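Local coordinates for protein CopC (Methylosinus trichosporium OB3b, PDB 5ICU) that binds copper(II) and, as a periplasmic protein of the CopC family, probably takes part in copper homeostasis, at residues S2-S8 with K23-G29; S35-I39 with L61-A65; G71-F77 with G89-V95. All coordinates share one frame; numbering follows the deposited sequence.

Contact 1 of 3, residues S2-S8 with K23-G29; sequences SFLVDAS and KLRFGGG
Leu4 CD1 lies over one face of the Phe26 ring, 4.0 Å from Phe26 CE2, while the backbone at Phe3 C sits at the ring's edge and Ser2 O approaches obliquely. The other flat group, the Arg25 guanidinium, has Val5 CG2 over one face, 3.6 Å from Arg25 NH1, and Asp6 OD2 near its plane at the edge. That last pair is a long salt bridge, OD2 to NH2 of Arg25 at 3.6 Å, with carboxylate and guanidinium planes 84° apart, a geometry that rules out a flat two-pronged pairing. Val5 and Asp6 both come to lie beside Arg25 through a classic beta bulge in the antiparallel pairing of strands 4-8 and 21-26, an edge of the cupredoxin-like sandwich. Its evidence is a shared acceptor: Arg25 O takes Val5 N at 2.8 Å and Asp6 N at 3.1 Å, the second donor tilted from the carbonyl plane. The register slips by one residue there, and regular pairing resumes at Ala7 with Leu24 and Ser8 with Lys23.

On the inner side, Leu4 has CG anti to its N (chi1 -173°), which swings CD1 back to Leu24 CB at 3.9 Å although its CB points away from the partner strand. Ala7 CB meets Leu24 CD2, and Phe77 and Tyr91 of the opposite sheet pack against this face. Toward the copper end, Gly27 N binds Phe3 O, whereas the buried Ser2 O finds no partner in the model. Ser2 follows His1, which with Asp83 and His85 forms the copper site, and its N bonds Ser81 OG. Its hydroxyl reaches across to the loop after Phe26: Ser2 OG donates to Gly29 O at 2.7 Å, from 44° above the carbonyl plane.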
ATOM      1  N   SER A   2     -15.060   4.623   2.134  1.00  7.67           N
ATOM      2  CA  SER A   2     -13.908   4.721   3.029  1.00  7.28           C
ATOM      3  C   SER A   2     -12.729   5.138   2.214  1.00  6.99           C
ATOM      4  O   SER A   2     -12.045   4.333   1.625  1.00  7.19           O
ATOM      5  CB  SER A   2     -13.686   3.390   3.707  1.00  7.03           C
ATOM      6  OG  SER A   2     -14.776   3.156   4.570  1.00  7.31           O
ATOM      7  N   PHE A   3     -12.541   6.441   2.079  1.00  6.84           N
ATOM      8  CA  PHE A   3     -11.454   6.991   1.270  1.00  6.73           C
ATOM      9  C   PHE A   3     -10.113   6.906   1.960  1.00  6.68           C
ATOM     10  O   PHE A   3     -10.032   6.995   3.174  1.00  6.91           O
ATOM     11  CB  PHE A   3     -11.758   8.449   0.945  1.00  6.95           C
ATOM     12  CG  PHE A   3     -12.923   8.640  -0.024  1.00  7.08           C
ATOM     13  CD1 PHE A   3     -12.833   8.114  -1.303  1.00  7.04           C
ATOM     14  CD2 PHE A   3     -14.087   9.285   0.339  1.00  7.25           C
ATOM     15  CE1 PHE A   3     -13.892   8.246  -2.194  1.00  7.28           C
ATOM     16  CE2 PHE A   3     -15.152   9.431  -0.584  1.00  7.50           C
ATOM     17  CZ  PHE A   3     -15.001   8.897  -1.855  1.00  7.46           C
ATOM     18  N   LEU A   4      -9.017   6.827   1.209  1.00  6.53           N
ATOM     19  CA  LEU A   4      -7.705   6.847   1.824  1.00  6.74           C
ATOM     20  C   LEU A   4      -7.489   8.191   2.511  1.00  7.30           C
ATOM     21  O   LEU A   4      -7.721   9.265   1.908  1.00  7.31           O
ATOM     22  CB  LEU A   4      -6.622   6.680   0.742  1.00  6.68           C
ATOM     23  CG  LEU A   4      -5.202   6.512   1.284  1.00  6.93           C
ATOM     24  CD1 LEU A   4      -4.963   5.152   1.952  1.00  7.13           C
ATOM     25  CD2 LEU A   4      -4.193   6.733   0.153  1.00  7.07           C
ATOM     26  N   VAL A   5      -7.002   8.152   3.766  1.00  7.64           N
ATOM     27  CA  VAL A   5      -6.651   9.390   4.471  1.00  8.40           C
ATOM     28  C   VAL A   5      -5.228   9.459   4.941  1.00  9.11           C
ATOM     29  O   VAL A   5      -4.761  10.547   5.257  1.00  9.94           O
ATOM     30  CB  VAL A   5      -7.615   9.701   5.635  1.00  8.63           C
ATOM     31  CG1 VAL A   5      -9.039   9.879   5.116  1.00  8.54           C
ATOM     32  CG2 VAL A   5      -7.517   8.659   6.738  1.00  8.65           C
ATOM     33  N   ASP A   6      -4.527   8.347   4.994  1.00  9.60           N
ATOM     34  CA  ASP A   6      -3.095   8.342   5.325  1.00 10.48           C
ATOM     35  C   ASP A   6      -2.455   7.093   4.783  1.00  9.55           C
ATOM     36  O   ASP A   6      -3.098   6.088   4.667  1.00  8.98           O
ATOM     37  CB  ASP A   6      -2.888   8.429   6.850  1.00 12.69           C
ATOM     38  CG  ASP A   6      -1.524   9.021   7.236  1.00 15.03           C
ATOM     39  OD1 ASP A   6      -0.751   9.472   6.374  1.00 17.42           O
ATOM     40  OD2 ASP A   6      -1.249   9.018   8.449  1.00 20.25           O
ATOM     41  N   ALA A   7      -1.164   7.145   4.502  1.00  9.17           N
ATOM     42  CA  ALA A   7      -0.442   5.987   4.016  1.00  8.93           C
ATOM     43  C   ALA A   7       1.017   6.095   4.392  1.00  9.38           C
ATOM     44  O   ALA A   7       1.548   7.199   4.490  1.00 10.14           O
ATOM     45  CB  ALA A   7      -0.579   5.892   2.522  1.00  8.54           C
ATOM     46  N   SER A   8       1.628   4.927   4.562  1.00  9.64           N
ATOM     47  CA  SER A   8       3.082   4.789   4.747  1.00 10.74           C
ATOM     48  C   SER A   8       3.592   3.653   3.884  1.00 10.59           C
ATOM     49  O   SER A   8       3.133   2.543   4.043  1.00 10.67           O
ATOM     50  CB  SER A   8       3.397   4.459   6.208  1.00 11.75           C
ATOM     51  OG  SER A   8       4.783   4.227   6.349  1.00 14.26           O
ATOM     52  N   LYS A  23       1.265   0.528   4.848  1.00  9.14           N
ATOM     53  CA  LYS A  23       0.181   0.755   5.802  1.00  9.83           C
ATOM     54  C   LYS A  23      -0.758   1.778   5.245  1.00  9.07           C
ATOM     55  O   LYS A  23      -0.344   2.901   4.926  1.00  9.12           O
ATOM     56  CB  LYS A  23       0.714   1.298   7.137  1.00 11.90           C
ATOM     57  CG  LYS A  23       1.742   0.442   7.785  1.00 14.66           C
ATOM     58  CD  LYS A  23       2.137   0.873   9.188  1.00 17.57           C
ATOM     59  CE  LYS A  23       3.623   0.800   9.490  1.00 20.14           C
ATOM     60  NZ  LYS A  23       3.887   0.302  10.877  1.00 22.66           N
ATOM     61  N   LEU A  24      -2.039   1.446   5.147  1.00  8.05           N
ATOM     62  CA  LEU A  24      -3.048   2.380   4.662  1.00  7.84           C
ATOM     63  C   LEU A  24      -4.102   2.608   5.711  1.00  8.05           C
ATOM     64  O   LEU A  24      -4.511   1.658   6.381  1.00  8.24           O
ATOM     65  CB  LEU A  24      -3.701   1.789   3.412  1.00  7.39           C
ATOM     66  CG  LEU A  24      -2.816   1.394   2.234  1.00  7.19           C
ATOM     67  CD1 LEU A  24      -3.671   0.917   1.070  1.00  7.04           C
ATOM     68  CD2 LEU A  24      -1.940   2.524   1.765  1.00  7.24           C
ATOM     69  N   ARG A  25      -4.558   3.850   5.863  1.00  7.96           N
ATOM     70  CA  ARG A  25      -5.651   4.188   6.778  1.00  8.57           C
ATOM     71  C   ARG A  25      -6.695   4.933   5.989  1.00  7.85           C
ATOM     72  O   ARG A  25      -6.381   5.811   5.157  1.00  7.63           O
ATOM     73  CB  ARG A  25      -5.140   5.038   7.948  1.00 10.14           C
ATOM     74  CG  ARG A  25      -6.221   5.442   8.909  1.00 12.21           C
ATOM     75  CD  ARG A  25      -5.698   5.910  10.245  1.00 14.62           C
ATOM     76  NE  ARG A  25      -4.891   7.107  10.128  1.00 17.50           N
ATOM     77  CZ  ARG A  25      -5.364   8.365  10.103  1.00 19.71           C
ATOM     78  NH1 ARG A  25      -6.672   8.618  10.194  1.00 20.82           N
ATOM     79  NH2 ARG A  25      -4.513   9.391  10.015  1.00 22.02           N
ATOM     80  N   PHE A  26      -7.953   4.570   6.236  1.00  7.39           N
ATOM     81  CA  PHE A  26      -9.114   5.048   5.496  1.00  7.16           C
ATOM     82  C   PHE A  26     -10.005   5.885   6.398  1.00  7.30           C
ATOM     83  O   PHE A  26      -9.905   5.824   7.624  1.00  7.78           O
ATOM     84  CB  PHE A  26      -9.854   3.871   4.858  1.00  6.88           C
ATOM     85  CG  PHE A  26      -9.008   3.075   3.912  1.00  6.58           C
ATOM     86  CD1 PHE A  26      -8.196   2.054   4.366  1.00  6.62           C
ATOM     87  CD2 PHE A  26      -8.968   3.387   2.572  1.00  6.46           C
ATOM     88  CE1 PHE A  26      -7.369   1.350   3.499  1.00  6.54           C
ATOM     89  CE2 PHE A  26      -8.142   2.704   1.716  1.00  6.30           C
ATOM     90  CZ  PHE A  26      -7.331   1.693   2.190  1.00  6.35           C
ATOM     91  N   GLY A  27     -10.928   6.610   5.781  1.00  7.41           N
ATOM     92  CA  GLY A  27     -11.868   7.437   6.503  1.00  7.87           C
ATOM     93  C   GLY A  27     -13.042   6.736   7.126  1.00  8.03           C
ATOM     94  O   GLY A  27     -13.840   7.377   7.851  1.00  9.44           O
ATOM     95  N   GLY A  28     -13.188   5.459   6.857  1.00  7.61           N
ATOM     96  CA  GLY A  28     -14.247   4.615   7.432  1.00  7.63           C
ATOM     97  C   GLY A  28     -13.713   3.203   7.406  1.00  7.37           C
ATOM     98  O   GLY A  28     -12.582   2.921   6.941  1.00  7.25           O
ATOM     99  N   GLY A  29     -14.515   2.266   7.907  1.00  7.18           N
ATOM    100  CA  GLY A  29     -14.096   0.857   7.959  1.00  7.07           C
ATOM    101  C   GLY A  29     -13.901   0.294   6.557  1.00  6.75           C
ATOM    102  O   GLY A  29     -14.587   0.656   5.610  1.00  6.40           O
TER

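Contact 2 of 3, residues S35-I39 with L61-A65; sequences SSISI and LTLDA
Leu63 and Ile37 run past each other in opposite directions, Leu63 CD2 settling 3.8 Å from Ile37 CG2. The two residues belong to opposed sheets of a beta sandwich, and their strands, 36-40 and 60-64, face each other with segment axes 8.0 Å apart and N-to-C directions differing by 38°. That spacing is too wide for backbone pairing, so the join is made almost wholly by side chains. Leu63 CG stands anti to the backbone N (chi1 174°), and this carries CD2 up against the opposing strand, where it also meets Ile37 O at 3.6 Å and Ile39 CG1 at 4.1 Å. The methyl thus wedges between two successive inward side chains. Ile37 answers with CD1, which drops to Leu61 CB at 3.9 Å and borders Leu63 CB. At the far end Ile39 CD1 touches Ala65 CB at 4.0 Å.

A second shell fixes this row from both sheets. Leu24 packs on Ile37, Val22 on Ile39 and Phe26 on Leu61, while Val75 and Tyr73 back Ile37 and Ile39 from the neighbouring strand; Val48 closes on Leu63. The alternate residues Ser36 and Ser38 turn the other way, and Ser36 OG bonds Glu49 OE2. At the opposite end from Ala65, the polar tip of Ser35 is occupied elsewhere, OG bonding Glu31 O and Leu80 N, and it is Ser35 CB that faces Leu61 CD1 at 3.7 Å.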
ATOM      1  N   SER A  35     -10.602  -6.832   0.484  1.00  5.61           N
ATOM      2  CA  SER A  35      -9.783  -5.661   0.082  1.00  5.94           C
ATOM      3  C   SER A  35      -8.472  -6.146  -0.510  1.00  5.95           C
ATOM      4  O   SER A  35      -7.937  -7.173  -0.107  1.00  6.68           O
ATOM      5  CB  SER A  35      -9.573  -4.750   1.285  1.00  6.27           C
ATOM      6  OG  SER A  35     -10.819  -4.190   1.680  1.00  6.92           O
ATOM      7  N   SER A  36      -7.918  -5.356  -1.411  1.00  5.73           N
ATOM      8  CA  SER A  36      -6.723  -5.719  -2.151  1.00  5.86           C
ATOM      9  C   SER A  36      -5.770  -4.522  -2.180  1.00  5.61           C
ATOM     10  O   SER A  36      -6.199  -3.388  -2.427  1.00  6.07           O
ATOM     11  CB  SER A  36      -7.073  -6.096  -3.569  1.00  6.02           C
ATOM     12  OG  SER A  36      -5.928  -6.418  -4.333  1.00  6.30           O
ATOM     13  N   ILE A  37      -4.488  -4.786  -1.917  1.00  5.34           N
ATOM     14  CA  ILE A  37      -3.411  -3.825  -2.094  1.00  5.31           C
ATOM     15  C   ILE A  37      -2.396  -4.546  -2.968  1.00  5.34           C
ATOM     16  O   ILE A  37      -2.061  -5.706  -2.709  1.00  5.75           O
ATOM     17  CB  ILE A  37      -2.750  -3.406  -0.761  1.00  5.47           C
ATOM     18  CG1 ILE A  37      -3.791  -2.972   0.265  1.00  5.73           C
ATOM     19  CG2 ILE A  37      -1.738  -2.302  -1.016  1.00  5.51           C
ATOM     20  CD1 ILE A  37      -3.260  -2.805   1.667  1.00  6.25           C
ATOM     21  N   SER A  38      -1.857  -3.812  -3.930  1.00  5.38           N
ATOM     22  CA  SER A  38      -0.820  -4.344  -4.808  1.00  5.57           C
ATOM     23  C   SER A  38       0.336  -3.369  -4.901  1.00  5.61           C
ATOM     24  O   SER A  38       0.145  -2.164  -4.887  1.00  5.76           O
ATOM     25  CB  SER A  38      -1.318  -4.542  -6.240  1.00  5.77           C
ATOM     26  OG  SER A  38      -2.408  -5.441  -6.274  1.00  6.41           O
ATOM     27  N   ILE A  39       1.556  -3.889  -5.017  1.00  5.77           N
ATOM     28  CA  ILE A  39       2.714  -3.089  -5.382  1.00  6.14           C
ATOM     29  C   ILE A  39       3.138  -3.465  -6.762  1.00  6.17           C
ATOM     30  O   ILE A  39       3.325  -4.653  -7.068  1.00  6.35           O
ATOM     31  CB  ILE A  39       3.883  -3.337  -4.396  1.00  6.35           C
ATOM     32  CG1 ILE A  39       3.469  -2.985  -2.954  1.00  6.58           C
ATOM     33  CG2 ILE A  39       5.128  -2.566  -4.817  1.00  6.57           C
ATOM     34  CD1 ILE A  39       4.511  -3.323  -1.918  1.00  7.02           C
ATOM     35  N   LEU A  61      -5.391  -1.077   6.905  1.00  8.09           N
ATOM     36  CA  LEU A  61      -4.931  -2.294   6.239  1.00  8.07           C
ATOM     37  C   LEU A  61      -3.446  -2.247   6.160  1.00  8.23           C
ATOM     38  O   LEU A  61      -2.850  -1.163   6.004  1.00  8.42           O
ATOM     39  CB  LEU A  61      -5.476  -2.423   4.819  1.00  7.94           C
ATOM     40  CG  LEU A  61      -6.967  -2.650   4.663  1.00  8.19           C
ATOM     41  CD1 LEU A  61      -7.288  -2.574   3.207  1.00  8.22           C
ATOM     42  CD2 LEU A  61      -7.407  -3.970   5.281  1.00  8.24           C
ATOM     43  N   THR A  62      -2.826  -3.426   6.147  1.00  8.14           N
ATOM     44  CA  THR A  62      -1.382  -3.513   5.858  1.00  8.66           C
ATOM     45  C   THR A  62      -1.082  -4.572   4.805  1.00  8.52           C
ATOM     46  O   THR A  62      -1.893  -5.502   4.570  1.00  8.33           O
ATOM     47  CB  THR A  62      -0.545  -3.801   7.114  1.00  9.22           C
ATOM     48  OG1 THR A  62      -0.880  -5.084   7.625  1.00  9.89           O
ATOM     49  CG2 THR A  62      -0.708  -2.748   8.190  1.00  9.53           C
ATOM     50  N   LEU A  63       0.061  -4.394   4.123  1.00  8.95           N
ATOM     51  CA  LEU A  63       0.555  -5.390   3.178  1.00  9.66           C
ATOM     52  C   LEU A  63       2.047  -5.579   3.481  1.00 10.14           C
ATOM     53  O   LEU A  63       2.807  -4.606   3.415  1.00 10.18           O
ATOM     54  CB  LEU A  63       0.362  -4.892   1.750  1.00  9.84           C
ATOM     55  CG  LEU A  63       0.992  -5.795   0.663  1.00 10.56           C
ATOM     56  CD1 LEU A  63       0.383  -7.177   0.689  1.00 11.14           C
ATOM     57  CD2 LEU A  63       0.835  -5.091  -0.657  1.00 10.90           C
ATOM     58  N   ASP A  64       2.452  -6.827   3.744  1.00 11.15           N
ATOM     59  CA  ASP A  64       3.887  -7.128   3.937  1.00 13.00           C
ATOM     60  C   ASP A  64       4.577  -7.120   2.591  1.00 12.04           C
ATOM     61  O   ASP A  64       4.132  -7.781   1.648  1.00 12.85           O
ATOM     62  CB  ASP A  64       4.021  -8.469   4.594  1.00 15.46           C
ATOM     63  CG  ASP A  64       3.608  -8.445   6.046  1.00 18.38           C
ATOM     64  OD1 ASP A  64       3.461  -7.352   6.652  1.00 22.79           O
ATOM     65  OD2 ASP A  64       3.438  -9.543   6.600  1.00 24.02           O
ATOM     66  N   ALA A  65       5.633  -6.331   2.460  1.00 11.32           N
ATOM     67  CA  ALA A  65       6.358  -6.241   1.188  1.00 10.77           C
ATOM     68  C   ALA A  65       7.557  -7.176   1.213  1.00 10.84           C
ATOM     69  O   ALA A  65       8.259  -7.248   2.206  1.00 11.22           O
ATOM     70  CB  ALA A  65       6.821  -4.827   0.932  1.00 10.71           C
TER

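Contact 3 of 3, residues G71-F77 with G89-V95; sequences GSYVVKF and GKYEFTV
Phe77 lays its ring over Gly89 in the hairpin of strands 71-80 and 86-95. From CB, which packs near Ser36 O, the chain turns between the backbone N and the carbonyl carbon (chi1 57°), bringing CG and then CD1 alongside Gly89 O, CD1 at 3.6 Å. Farther along that side of the ring CE1 has Gly89 C 3.4 Å away, stacked over the face, and Lys90 N close by; on the other side CE2 is 3.5 Å from Gly89 N. The tip, CZ, reaches Gly89 CA at 3.4 Å and also borders Leu4 CB of the facing sheet. Gly89 CA stands over the ring face, 25° off its normal, a CH-pi contact that the missing CB makes possible. With an alanine in place of Phe77, Gly89 CA is likely to lose its aromatic cover and a gap to open toward Leu4 and Leu24.

The same face repeats the theme: Val75 CB sits over the Tyr91 ring, 3.7 Å from Tyr91 CZ, and Tyr73 CB over that of Phe93, whereas Val75 CG2 meets Phe93 at the edge, 3.6 Å from CE1. On the outward face Thr94 OG1 donates to the syn side of Glu92 OE2, 2.8 Å away. Paired backbone bonds at Gly71, Tyr73, Val75 and Phe77 fix the register, which implies that the strands are zipped by polar backbone bonds while aliphatic-on-aromatic packing seals the core face.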
ATOM      1  N   GLY A  71      14.360   1.969  -6.719  1.00  9.71           N
ATOM      2  CA  GLY A  71      13.570   2.459  -7.825  1.00  9.80           C
ATOM      3  C   GLY A  71      12.177   2.872  -7.377  1.00  9.40           C
ATOM      4  O   GLY A  71      11.869   2.963  -6.189  1.00  9.46           O
ATOM      5  N   SER A  72      11.345   3.166  -8.374  1.00  9.91           N
ATOM      6  CA  SER A  72      10.003   3.666  -8.109  0.50  9.87           C
ATOM      7  C   SER A  72       8.969   2.542  -8.206  1.00  9.49           C
ATOM      8  O   SER A  72       9.136   1.555  -8.942  1.00  9.91           O
ATOM      9  CB  SER A  72       9.655   4.779  -9.072  0.50 10.26           C
ATOM     10  OG  SER A  72       9.379   4.266 -10.356  0.50 11.05           O
ATOM     11  N   TYR A  73       7.923   2.704  -7.391  1.00  8.40           N
ATOM     12  CA  TYR A  73       6.821   1.751  -7.255  1.00  7.97           C
ATOM     13  C   TYR A  73       5.501   2.465  -7.203  1.00  7.57           C
ATOM     14  O   TYR A  73       5.423   3.615  -6.809  1.00  8.06           O
ATOM     15  CB  TYR A  73       7.001   0.900  -5.973  1.00  7.76           C
ATOM     16  CG  TYR A  73       8.231   0.032  -6.004  1.00  7.84           C
ATOM     17  CD1 TYR A  73       9.456   0.540  -5.584  1.00  7.99           C
ATOM     18  CD2 TYR A  73       8.196  -1.242  -6.504  1.00  7.85           C
ATOM     19  CE1 TYR A  73      10.602  -0.213  -5.677  1.00  7.88           C
ATOM     20  CE2 TYR A  73       9.346  -2.004  -6.610  1.00  7.93           C
ATOM     21  CZ  TYR A  73      10.542  -1.486  -6.186  1.00  7.98           C
ATOM     22  OH  TYR A  73      11.694  -2.266  -6.299  1.00  8.50           O
ATOM     23  N   VAL A  74       4.455   1.748  -7.570  1.00  7.07           N
ATOM     24  CA  VAL A  74       3.098   2.210  -7.364  1.00  6.81           C
ATOM     25  C   VAL A  74       2.398   1.241  -6.464  1.00  6.52           C
ATOM     26  O   VAL A  74       2.441   0.030  -6.667  1.00  6.77           O
ATOM     27  CB  VAL A  74       2.368   2.410  -8.716  1.00  7.01           C
ATOM     28  CG1 VAL A  74       0.857   2.482  -8.547  1.00  7.02           C
ATOM     29  CG2 VAL A  74       2.878   3.690  -9.375  1.00  7.22           C
ATOM     30  N   VAL A  75       1.729   1.812  -5.460  1.00  5.99           N
ATOM     31  CA  VAL A  75       0.806   1.102  -4.619  1.00  5.94           C
ATOM     32  C   VAL A  75      -0.551   1.356  -5.197  1.00  5.77           C
ATOM     33  O   VAL A  75      -0.941   2.518  -5.329  1.00  6.09           O
ATOM     34  CB  VAL A  75       0.857   1.645  -3.176  1.00  6.10           C
ATOM     35  CG1 VAL A  75      -0.244   0.981  -2.360  1.00  6.14           C
ATOM     36  CG2 VAL A  75       2.233   1.418  -2.548  1.00  6.34           C
ATOM     37  N   LYS A  76      -1.287   0.287  -5.501  1.00  5.43           N
ATOM     38  CA  LYS A  76      -2.699   0.448  -5.853  1.00  5.39           C
ATOM     39  C   LYS A  76      -3.534  -0.313  -4.871  1.00  5.27           C
ATOM     40  O   LYS A  76      -3.077  -1.265  -4.268  1.00  5.35           O
ATOM     41  CB  LYS A  76      -2.990   0.050  -7.294  1.00  5.71           C
ATOM     42  CG  LYS A  76      -2.813  -1.404  -7.655  1.00  6.00           C
ATOM     43  CD  LYS A  76      -3.162  -1.699  -9.115  1.00  6.40           C
ATOM     44  CE  LYS A  76      -3.221  -3.193  -9.424  1.00  6.81           C
ATOM     45  NZ  LYS A  76      -3.542  -3.466 -10.861  1.00  7.49           N
ATOM     46  N   PHE A  77      -4.772   0.107  -4.713  1.00  4.98           N
ATOM     47  CA  PHE A  77      -5.669  -0.521  -3.737  1.00  4.84           C
ATOM     48  C   PHE A  77      -7.087  -0.501  -4.234  1.00  4.72           C
ATOM     49  O   PHE A  77      -7.492   0.417  -4.906  1.00  4.70           O
ATOM     50  CB  PHE A  77      -5.524   0.067  -2.335  1.00  4.91           C
ATOM     51  CG  PHE A  77      -5.747   1.541  -2.273  1.00  4.96           C
ATOM     52  CD1 PHE A  77      -4.672   2.410  -2.441  1.00  4.96           C
ATOM     53  CD2 PHE A  77      -7.012   2.115  -2.062  1.00  5.06           C
ATOM     54  CE1 PHE A  77      -4.833   3.773  -2.428  1.00  5.17           C
ATOM     55  CE2 PHE A  77      -7.173   3.495  -2.029  1.00  5.17           C
ATOM     56  CZ  PHE A  77      -6.087   4.310  -2.246  1.00  5.19           C
ATOM     57  N   GLY A  89      -7.786   3.324  -5.465  1.00  4.55           N
ATOM     58  CA  GLY A  89      -6.843   4.439  -5.576  1.00  4.69           C
ATOM     59  C   GLY A  89      -5.457   3.867  -5.798  1.00  4.58           C
ATOM     60  O   GLY A  89      -5.250   2.669  -5.946  1.00  4.60           O
ATOM     61  N   LYS A  90      -4.486   4.765  -5.853  1.00  4.69           N
ATOM     62  CA  LYS A  90      -3.127   4.438  -6.246  1.00  4.76           C
ATOM     63  C   LYS A  90      -2.200   5.626  -6.006  1.00  4.96           C
ATOM     64  O   LYS A  90      -2.636   6.758  -6.107  1.00  4.92           O
ATOM     65  CB  LYS A  90      -3.033   3.944  -7.688  1.00  4.81           C
ATOM     66  CG  LYS A  90      -3.409   4.947  -8.779  1.00  5.03           C
ATOM     67  CD  LYS A  90      -4.911   5.169  -8.887  1.00  5.14           C
ATOM     68  CE  LYS A  90      -5.297   5.942 -10.110  1.00  5.43           C
ATOM     69  NZ  LYS A  90      -6.754   6.218 -10.119  1.00  5.50           N
ATOM     70  N   TYR A  91      -0.956   5.325  -5.703  1.00  5.27           N
ATOM     71  CA  TYR A  91       0.061   6.375  -5.576  1.00  5.68           C
ATOM     72  C   TYR A  91       1.446   5.805  -5.773  1.00  6.06           C
ATOM     73  O   TYR A  91       1.612   4.604  -5.704  1.00  5.69           O
ATOM     74  CB  TYR A  91      -0.047   7.079  -4.217  1.00  5.92           C
ATOM     75  CG  TYR A  91       0.256   6.171  -3.014  1.00  6.07           C
ATOM     76  CD1 TYR A  91       1.568   5.999  -2.550  1.00  6.25           C
ATOM     77  CD2 TYR A  91      -0.748   5.491  -2.317  1.00  6.22           C
ATOM     78  CE1 TYR A  91       1.838   5.152  -1.472  1.00  6.52           C
ATOM     79  CE2 TYR A  91      -0.480   4.676  -1.255  1.00  6.66           C
ATOM     80  CZ  TYR A  91       0.818   4.517  -0.814  1.00  6.63           C
ATOM     81  OH  TYR A  91       1.094   3.718   0.273  1.00  7.64           O
ATOM     82  N   GLU A  92       2.415   6.677  -6.010  1.00  7.22           N
ATOM     83  CA  GLU A  92       3.782   6.272  -6.270  1.00  8.25           C
ATOM     84  C   GLU A  92       4.656   6.561  -5.062  1.00  8.34           C
ATOM     85  O   GLU A  92       4.392   7.488  -4.303  1.00  8.76           O
ATOM     86  CB  GLU A  92       4.300   7.011  -7.501  1.00  9.34           C
ATOM     87  CG  GLU A  92       5.704   6.668  -7.976  1.00 10.70           C
ATOM     88  CD  GLU A  92       6.819   7.568  -7.472  0.50 11.53           C
ATOM     89  OE1 GLU A  92       6.581   8.705  -7.004  0.50 12.95           O
ATOM     90  OE2 GLU A  92       7.976   7.135  -7.549  0.50 12.09           O
ATOM     91  N   PHE A  93       5.706   5.760  -4.893  1.00  8.26           N
ATOM     92  CA  PHE A  93       6.794   6.104  -3.946  1.00  8.51           C
ATOM     93  C   PHE A  93       8.083   5.563  -4.514  1.00  8.68           C
ATOM     94  O   PHE A  93       8.067   4.743  -5.396  1.00  8.78           O
ATOM     95  CB  PHE A  93       6.537   5.611  -2.527  1.00  8.55           C
ATOM     96  CG  PHE A  93       6.697   4.137  -2.353  1.00  8.43           C
ATOM     97  CD1 PHE A  93       5.668   3.282  -2.609  1.00  8.54           C
ATOM     98  CD2 PHE A  93       7.918   3.594  -1.919  1.00  8.79           C
ATOM     99  CE1 PHE A  93       5.811   1.924  -2.439  1.00  8.44           C
ATOM    100  CE2 PHE A  93       8.069   2.247  -1.753  1.00  8.60           C
ATOM    101  CZ  PHE A  93       7.028   1.387  -2.009  1.00  8.67           C
ATOM    102  N   THR A  94       9.203   6.067  -3.990  1.00  8.93           N
ATOM    103  CA  THR A  94      10.527   5.669  -4.465  1.00  8.98           C
ATOM    104  C   THR A  94      11.377   5.148  -3.333  1.00  8.56           C
ATOM    105  O   THR A  94      11.394   5.728  -2.242  1.00  8.61           O
ATOM    106  CB  THR A  94      11.231   6.859  -5.131  1.00  9.59           C
ATOM    107  OG1 THR A  94      10.463   7.314  -6.263  1.00 10.59           O
ATOM    108  CG2 THR A  94      12.604   6.422  -5.635  1.00 10.10           C
ATOM    109  N   VAL A  95      12.028   4.013  -3.602  1.00  8.19           N
ATOM    110  CA  VAL A  95      13.075   3.458  -2.718  1.00  8.29           C
ATOM    111  C   VAL A  95      14.388   4.002  -3.226  1.00  8.32           C
ATOM    112  O   VAL A  95      14.814   3.690  -4.322  1.00  8.19           O
ATOM    113  CB  VAL A  95      13.066   1.924  -2.741  1.00  8.19           C
ATOM    114  CG1 VAL A  95      14.158   1.360  -1.853  1.00  8.55           C
ATOM    115  CG2 VAL A  95      11.698   1.390  -2.293  1.00  8.20           C
TER

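Contact 2 is the buried centre, joining the two sheets of the sandwich almost entirely by apolar side chains, whereas contacts 1 and 3 each pair neighbouring strands within one sheet through backbone hydrogen bonds. Contact 1 lies at an edge, where a bulge and a long salt bridge lie on the exposed side and its far end nears the copper site; contact 3 is a regular hairpin whose inner face is aromatic. Contacts 1 and 2 share a sheet, where the backbones of Leu24 and Leu61 are bonded; the Leu24 side chain crosses to the other sheet, packing on Ile37, Phe77 and Tyr91. Ser38 of contact 2 in turn bonds Lys76 of contact 3, tying strand 36-40 to the hairpin.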